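Iron-sulfur cluster assembly protein CyaY (Psychromonas ingrahamii, PDB 4HS5) probably takes part in iron-sulfur cluster assembly, perhaps as a regulator, and is thought to bind both ferrous and ferric iron. Local coordinates at residues G66-D70 / D83-F88. Sequence-based numbering, arbitrary orientation.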
# COMPACT_ATOMS: atom_id res chain seq x y z
N GLY A 66 -7.57 7.16 -7.03
CA GLY A 66 -7.78 5.99 -6.20
C GLY A 66 -7.48 4.76 -7.02
O GLY A 66 -7.72 4.72 -8.24
N HIS A 67 -6.96 3.74 -6.36
CA HIS A 67 -6.60 2.49 -7.01
C HIS A 67 -7.12 1.33 -6.18
O HIS A 67 -7.00 1.34 -4.96
CB HIS A 67 -5.08 2.38 -7.13
CG HIS A 67 -4.47 3.43 -8.00
ND1 HIS A 67 -4.35 3.28 -9.36
CD2 HIS A 67 -3.97 4.65 -7.70
CE1 HIS A 67 -3.80 4.37 -9.87
NE2 HIS A 67 -3.56 5.21 -8.89
N HIS A 68 -7.70 0.33 -6.84
CA HIS A 68 -8.32 -0.80 -6.13
C HIS A 68 -7.64 -2.09 -6.55
O HIS A 68 -7.48 -2.35 -7.74
CB HIS A 68 -9.82 -0.88 -6.44
CG HIS A 68 -10.59 0.32 -6.00
ND1 HIS A 68 -11.94 0.47 -6.26
CD2 HIS A 68 -10.21 1.43 -5.32
CE1 HIS A 68 -12.35 1.62 -5.76
NE2 HIS A 68 -11.32 2.22 -5.18
N TYR A 69 -7.25 -2.90 -5.58
CA TYR A 69 -6.45 -4.09 -5.88
C TYR A 69 -7.10 -5.36 -5.40
O TYR A 69 -7.64 -5.41 -4.29
CB TYR A 69 -5.07 -3.97 -5.22
CG TYR A 69 -4.30 -2.75 -5.63
CD1 TYR A 69 -3.30 -2.83 -6.60
CD2 TYR A 69 -4.55 -1.52 -5.03
CE1 TYR A 69 -2.60 -1.70 -6.98
CE2 TYR A 69 -3.85 -0.40 -5.39
CZ TYR A 69 -2.87 -0.49 -6.35
OH TYR A 69 -2.20 0.64 -6.71
N ASP A 70 -7.03 -6.40 -6.24
CA ASP A 70 -7.42 -7.76 -5.87
C ASP A 70 -6.19 -8.62 -5.64
O ASP A 70 -5.14 -8.38 -6.23
CB ASP A 70 -8.23 -8.41 -7.00
CG ASP A 70 -9.48 -7.64 -7.34
OD1 ASP A 70 -10.37 -7.56 -6.48
OD2 ASP A 70 -9.55 -7.12 -8.48
N ASP A 83 -1.58 -3.07 -12.72
CA ASP A 83 -0.31 -2.80 -12.04
C ASP A 83 -0.27 -3.50 -10.69
O ASP A 83 -1.29 -3.62 -10.00
CB ASP A 83 -0.08 -1.31 -11.86
CG ASP A 83 0.29 -0.61 -13.16
OD1 ASP A 83 0.61 -1.31 -14.15
OD2 ASP A 83 0.25 0.64 -13.18
N GLU A 84 0.92 -3.94 -10.31
CA GLU A 84 1.07 -4.62 -9.04
C GLU A 84 1.29 -3.58 -7.94
O GLU A 84 1.99 -2.59 -8.13
CB GLU A 84 2.22 -5.62 -9.14
CG GLU A 84 2.40 -6.49 -7.92
CD GLU A 84 3.30 -5.85 -6.91
OE1 GLU A 84 4.16 -5.05 -7.31
OE2 GLU A 84 3.14 -6.15 -5.72
N PHE A 85 0.65 -3.81 -6.80
CA PHE A 85 0.58 -2.84 -5.71
C PHE A 85 1.94 -2.35 -5.21
O PHE A 85 2.16 -1.15 -5.08
CB PHE A 85 -0.20 -3.46 -4.55
CG PHE A 85 -0.35 -2.55 -3.36
CD1 PHE A 85 -1.46 -1.74 -3.23
CD2 PHE A 85 0.61 -2.53 -2.35
CE1 PHE A 85 -1.61 -0.90 -2.12
CE2 PHE A 85 0.47 -1.69 -1.26
CZ PHE A 85 -0.63 -0.88 -1.15
N LEU A 86 2.83 -3.28 -4.88
CA LEU A 86 4.07 -2.88 -4.23
C LEU A 86 5.01 -2.13 -5.17
O LEU A 86 5.67 -1.16 -4.77
CB LEU A 86 4.76 -4.08 -3.60
CG LEU A 86 3.96 -4.69 -2.44
CD1 LEU A 86 4.65 -5.96 -2.00
CD2 LEU A 86 3.86 -3.68 -1.30
N THR A 87 5.02 -2.56 -6.43
CA THR A 87 5.73 -1.88 -7.51
C THR A 87 5.18 -0.46 -7.67
O THR A 87 5.92 0.52 -7.74
CB THR A 87 5.57 -2.65 -8.84
OG1 THR A 87 6.13 -3.96 -8.70
CG2 THR A 87 6.28 -1.92 -9.96
N PHE A 88 3.85 -0.36 -7.68
CA PHE A 88 3.21 0.92 -7.87
C PHE A 88 3.44 1.84 -6.66
O PHE A 88 3.61 3.05 -6.81
CB PHE A 88 1.72 0.71 -8.12
CG PHE A 88 0.99 1.97 -8.49
CD1 PHE A 88 1.01 2.44 -9.79
CD2 PHE A 88 0.29 2.67 -7.53
CE1 PHE A 88 0.33 3.60 -10.12
CE2 PHE A 88 -0.39 3.83 -7.85
CZ PHE A 88 -0.37 4.29 -9.16
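E84 OE1 accepts two bonds from T87, one from N at 2.8 Å and one from OG1 at 2.6 Å. E84 OE2 takes L86 N from above the carboxylate plane. E84 is thus the N-cap of helix 85-97, which packs on strand 66-72 of the antiparallel sheet in the frataxin alpha-beta sandwich. The cap satisfies two amides of the first turn. That turn also carries F85 and F88, which meet the strand. F85 turns an edge to one face of Y69. Its CD1 lies 3.4 Å above the ring plane, over the centre, and the planes stand at 81°. With CG anti to the backbone N (chi1 -179°), F85 lays both its ring edge and CB, a CH-pi contact, over this face. D83 O sits at the edge of Y69, 3.8 Å from CE1. Y69 OH reaches F88 CD2 at 3.3 Å. An alanine in place of Y69 would probably open a gap between strand and helix and leave the F85 edge without its aromatic face. Two residues earlier on the strand, H67 ND1 is hydrogen-bonded to D78. F88 points its edge at a face of this imidazole, planes at 56°, with CZ 3.3 Å from H67 NE2.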